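Local coordinates for protein Exo-beta-1,3-glucanase (Streptomyces sp. SirexAA-E, PDB 4PEY) that hydrolyses laminarin and laminarioligosaccharides from their non-reducing ends as a secreted exo-beta-1,3-glucanase, producing glucose and laminaribiose, at residues 467-472 with 504-509; 537-542 with 553-558. The protein carries 1 engineered substitution. All coordinates share one frame; numbering follows the deposited sequence.

Contact 1 comes first along the chain and closes before contact 2 opens. Their centres lie about 16 Å apart, on the same side of the chain's centre. Both belong to the second of the two beta-helical regions of this family 55 glycoside hydrolase. The strands 507-508 and 535-536 form a short parallel pair that brings them together. Gln508 O and Glu537 N, 2.9 Å apart, make a probable hydrogen bond between the two contacts. Contact 1 joins loops of neighbouring coils near substrate-binding residues. Contact 2 sets a later loop against the C-terminal strand 555-560. This strand runs antiparallel to strand 520-529, and contact 2 thus lies where the parallel coiling ends.

Contact 1: residues 467-472 with 504-509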
# COMPACT_ATOMS: atom_id res chain seq x y z
N ALA A 467 -15.00 14.62 -23.78
CA ALA A 467 -16.29 13.95 -23.67
C ALA A 467 -16.20 12.62 -22.92
O ALA A 467 -17.15 12.22 -22.24
CB ALA A 467 -16.87 13.71 -25.05
N ALA A 468 -15.06 11.96 -23.03
CA ALA A 468 -14.87 10.63 -22.45
C ALA A 468 -14.90 10.66 -20.93
O ALA A 468 -15.13 9.63 -20.30
CB ALA A 468 -13.56 10.02 -22.94
N ILE A 469 -14.64 11.82 -20.34
CA ILE A 469 -14.66 11.92 -18.88
C ILE A 469 -15.69 12.95 -18.39
O ILE A 469 -15.62 13.42 -17.26
CB ILE A 469 -13.26 12.27 -18.31
CG1 ILE A 469 -12.72 13.59 -18.88
CG2 ILE A 469 -12.29 11.11 -18.55
CD1 ILE A 469 -11.40 14.04 -18.25
N GLN A 470 -16.65 13.29 -19.24
CA GLN A 470 -17.70 14.21 -18.82
C GLN A 470 -18.54 13.57 -17.71
O GLN A 470 -18.94 12.41 -17.81
CB GLN A 470 -18.58 14.63 -20.00
CG GLN A 470 -19.54 15.78 -19.67
CD GLN A 470 -18.84 17.12 -19.49
OE1 GLN A 470 -17.79 17.38 -20.08
NE2 GLN A 470 -19.44 17.99 -18.68
N ASN A 471 -18.78 14.34 -16.66
CA ASN A 471 -19.42 13.86 -15.44
C ASN A 471 -20.60 14.77 -15.11
O ASN A 471 -20.50 15.63 -14.24
CB ASN A 471 -18.38 13.85 -14.31
CG ASN A 471 -18.98 13.51 -12.95
OD1 ASN A 471 -20.05 12.92 -12.84
ND2 ASN A 471 -18.26 13.90 -11.89
N GLY A 472 -21.71 14.60 -15.82
CA GLY A 472 -22.81 15.54 -15.70
C GLY A 472 -22.34 16.89 -16.21
O GLY A 472 -21.89 17.00 -17.35
N PRO A 504 -3.55 16.13 -24.48
CA PRO A 504 -3.15 17.12 -23.47
C PRO A 504 -3.98 18.39 -23.48
O PRO A 504 -3.70 19.29 -22.68
CB PRO A 504 -1.68 17.41 -23.83
CG PRO A 504 -1.57 17.06 -25.28
CD PRO A 504 -2.50 15.90 -25.49
N ASP A 505 -5.00 18.47 -24.33
CA ASP A 505 -5.92 19.61 -24.28
C ASP A 505 -7.01 19.43 -23.23
O ASP A 505 -7.79 20.35 -22.96
CB ASP A 505 -6.56 19.85 -25.64
CG ASP A 505 -5.56 20.27 -26.68
OD1 ASP A 505 -4.54 20.88 -26.31
OD2 ASP A 505 -5.79 19.98 -27.88
N ILE A 506 -7.07 18.25 -22.63
CA ILE A 506 -8.09 17.93 -21.63
C ILE A 506 -7.97 18.80 -20.38
O ILE A 506 -6.87 19.23 -19.99
CB ILE A 506 -8.03 16.42 -21.29
CG1 ILE A 506 -8.67 15.63 -22.44
CG2 ILE A 506 -8.75 16.08 -19.96
CD1 ILE A 506 -8.53 14.13 -22.33
N ARG A 507 -9.12 19.09 -19.78
CA ARG A 507 -9.22 19.76 -18.50
C ARG A 507 -9.88 18.86 -17.46
O ARG A 507 -10.89 18.20 -17.74
CB ARG A 507 -10.02 21.06 -18.63
CG ARG A 507 -9.30 22.12 -19.45
CD ARG A 507 -7.99 22.52 -18.77
NE ARG A 507 -7.27 23.56 -19.51
CZ ARG A 507 -6.25 23.34 -20.33
NH1 ARG A 507 -5.78 22.11 -20.53
NH2 ARG A 507 -5.67 24.37 -20.93
N GLN A 508 -9.31 18.85 -16.26
CA GLN A 508 -9.85 18.12 -15.12
C GLN A 508 -10.38 19.18 -14.17
O GLN A 508 -9.61 20.02 -13.71
CB GLN A 508 -8.75 17.27 -14.45
CG GLN A 508 -9.15 16.59 -13.14
CD GLN A 508 -9.97 15.33 -13.34
OE1 GLN A 508 -9.90 14.67 -14.39
NE2 GLN A 508 -10.76 14.98 -12.33
N GLN A 509 -11.68 19.20 -13.88
CA GLN A 509 -12.21 20.33 -13.12
C GLN A 509 -11.57 20.44 -11.73
O GLN A 509 -11.24 21.54 -11.28
CB GLN A 509 -13.73 20.22 -12.98
CG GLN A 509 -14.40 21.50 -12.52
CD GLN A 509 -15.85 21.59 -12.99
OE1 GLN A 509 -16.19 21.21 -14.11
NE2 GLN A 509 -16.70 22.11 -12.14
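The side-chain amide of Gln508 meets Ile469 at its oxygen end. Methyl CD1 of Ile469 lies 4.2 Å from Gln508 OE1, beyond the oxygen and to one side of the amide plane. At the other end of this amide, Gln508 NE2 donates to Tyr477 O and His510 O. These two bonds hold the buried group in its orientation. The two side chains cross at about a right angle. Among the other flat groups, Arg507 NH1 reaches back to Ile506 O at 3.1 Å. That oxygen lies close to the guanidinium plane, but the donor sits above the carbonyl plane and not on a lone pair. Apart from the contact, Gln470 NE2 donates to Gly472 O within its own segment.

The apolar part is one branch tip against another. Ile469 CD1 touches Ile506 CG2 at 3.8 Å, and the two side chains cross obliquely. Ile469 has CG1 between the backbone N and the carbonyl carbon (chi1 58°). From there the extended end carries CD1 to the other segment. The same methyl lies 4.2 Å from Arg507 O. No hydrogen bond links the two segments. Ile469 also touches Trp412, and the Arg507 N-H is bound by Gln466 OE1.

Both isoleucines are buried. Their side chains lie about 9 Å from substrate-binding ones: Ile469 from Arg403, Ile506 from Tyr461. The contact therefore lies close to the substrate site. Segment 467-472 precedes strand 480-482 and segment 504-509 precedes strand 512-513, its parallel neighbour. This is the packing of loops from successive coils of a parallel beta-helix.

Contact 2: residues 537-542 with 553-558; sequences EHVIND and IPSQVV
Val539 packs on Ser555 and Val557, and with Ile540 it forms the two-residue side of a classic beta bulge. The bulge lies in the loop after strand 535-536, near the end of the beta-helix. The partner strand 555-560 is the last of the chain and runs antiparallel to strand 520-529.

Val539 points toward that strand. Its CG1 is anti to the backbone N (chi1 175°), while CG2 lies beside that N. The two methyls therefore go to different partners. CB and CG1 meet Val557, with Val539 CB 3.7 Å from Val557 CG2. The two valines run alongside each other with their ends pointing opposite ways. CG2 meets Ser555 instead, 3.4 Å from Ser555 OG. The serine holds OG opposite its own backbone N (chi1 179°), which brings it to this methyl. The hydrogen bond of the hydroxyl is with Asp545 O. An alanine at Val539 would keep CB but lose both methyls, and would probably open a gap where CG1 met Val557 and leave Ser555 OG without its methyl neighbour.

No hydrogen bond joins the two segments. Backbone bonds tie Val539 to Gly511 and Phe512. Val539 and Ile540 also both touch Leu525. Asp542 O lies over one face of the His538 ring, toward the rim. Back at the interface, Val539 CG2 also rests 3.5 Å from the backbone oxygen Ser555 O.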
# COMPACT_ATOMS: atom_id res chain seq x y z
N GLU A 537 -8.64 22.71 -13.38
CA GLU A 537 -9.30 24.01 -13.32
C GLU A 537 -9.30 24.55 -11.89
O GLU A 537 -9.28 25.76 -11.67
CB GLU A 537 -10.74 23.89 -13.85
CG GLU A 537 -10.77 23.49 -15.31
CD GLU A 537 -12.16 23.45 -15.90
OE1 GLU A 537 -13.10 23.03 -15.20
OE2 GLU A 537 -12.30 23.83 -17.08
N HIS A 538 -9.33 23.63 -10.93
CA HIS A 538 -9.39 23.95 -9.51
C HIS A 538 -8.78 22.82 -8.70
O HIS A 538 -8.47 21.76 -9.24
CB HIS A 538 -10.84 24.20 -9.05
CG HIS A 538 -11.48 25.39 -9.69
ND1 HIS A 538 -11.11 26.68 -9.39
CD2 HIS A 538 -12.46 25.48 -10.62
CE1 HIS A 538 -11.84 27.52 -10.11
NE2 HIS A 538 -12.67 26.82 -10.86
N VAL A 539 -8.63 23.03 -7.40
CA VAL A 539 -8.15 21.99 -6.49
C VAL A 539 -9.31 21.14 -5.97
O VAL A 539 -9.32 19.91 -6.12
CB VAL A 539 -7.38 22.61 -5.30
CG1 VAL A 539 -6.99 21.54 -4.29
CG2 VAL A 539 -6.14 23.34 -5.81
N ILE A 540 -10.28 21.79 -5.34
CA ILE A 540 -11.43 21.09 -4.77
C ILE A 540 -12.70 21.86 -5.13
O ILE A 540 -12.75 23.08 -5.00
CB ILE A 540 -11.30 20.94 -3.22
CG1 ILE A 540 -12.56 20.27 -2.63
CG2 ILE A 540 -10.99 22.29 -2.56
CD1 ILE A 540 -12.38 19.77 -1.19
N ASN A 541 -13.72 21.15 -5.61
CA ASN A 541 -14.94 21.79 -6.09
C ASN A 541 -14.60 22.88 -7.11
O ASN A 541 -14.02 22.59 -8.16
CB ASN A 541 -15.74 22.37 -4.93
CG ASN A 541 -16.27 21.30 -3.98
OD1 ASN A 541 -16.14 20.10 -4.24
ND2 ASN A 541 -16.86 21.73 -2.88
N ASP A 542 -14.94 24.14 -6.80
CA ASP A 542 -14.58 25.27 -7.66
C ASP A 542 -13.59 26.21 -6.95
O ASP A 542 -13.50 27.41 -7.28
CB ASP A 542 -15.85 26.03 -8.08
CG ASP A 542 -16.69 26.48 -6.88
OD1 ASP A 542 -17.59 27.32 -7.09
OD2 ASP A 542 -16.46 26.01 -5.74
N ILE A 553 4.24 22.94 -11.35
CA ILE A 553 4.08 23.62 -10.07
C ILE A 553 2.72 23.29 -9.45
O ILE A 553 1.68 23.50 -10.07
CB ILE A 553 4.21 25.15 -10.24
CG1 ILE A 553 5.57 25.51 -10.84
CG2 ILE A 553 3.99 25.86 -8.91
CD1 ILE A 553 5.75 26.99 -11.09
N PRO A 554 2.72 22.75 -8.22
CA PRO A 554 1.43 22.41 -7.59
C PRO A 554 0.53 23.62 -7.34
O PRO A 554 1.01 24.72 -7.05
CB PRO A 554 1.84 21.79 -6.25
CG PRO A 554 3.22 21.27 -6.48
CD PRO A 554 3.86 22.24 -7.43
N SER A 555 -0.78 23.39 -7.46
CA SER A 555 -1.79 24.31 -6.96
C SER A 555 -2.30 23.76 -5.63
O SER A 555 -2.70 22.60 -5.55
CB SER A 555 -2.94 24.48 -7.96
OG SER A 555 -3.92 25.36 -7.45
N GLN A 556 -2.30 24.60 -4.60
CA GLN A 556 -2.52 24.14 -3.22
C GLN A 556 -3.70 24.80 -2.53
O GLN A 556 -4.01 25.97 -2.78
CB GLN A 556 -1.26 24.40 -2.39
CG GLN A 556 -0.01 23.71 -2.94
CD GLN A 556 1.27 24.35 -2.45
OE1 GLN A 556 1.36 25.57 -2.31
NE2 GLN A 556 2.27 23.52 -2.17
N VAL A 557 -4.33 24.05 -1.63
CA VAL A 557 -5.32 24.62 -0.71
C VAL A 557 -4.96 24.13 0.68
O VAL A 557 -4.91 22.93 0.93
CB VAL A 557 -6.76 24.20 -1.09
CG1 VAL A 557 -7.72 24.49 0.06
CG2 VAL A 557 -7.21 24.91 -2.36
N VAL A 558 -4.71 25.05 1.60
CA VAL A 558 -4.30 24.67 2.96
C VAL A 558 -5.48 24.14 3.79
O VAL A 558 -5.35 23.12 4.49
CB VAL A 558 -3.64 25.85 3.72
CG1 VAL A 558 -3.32 25.44 5.15
CG2 VAL A 558 -2.38 26.30 2.99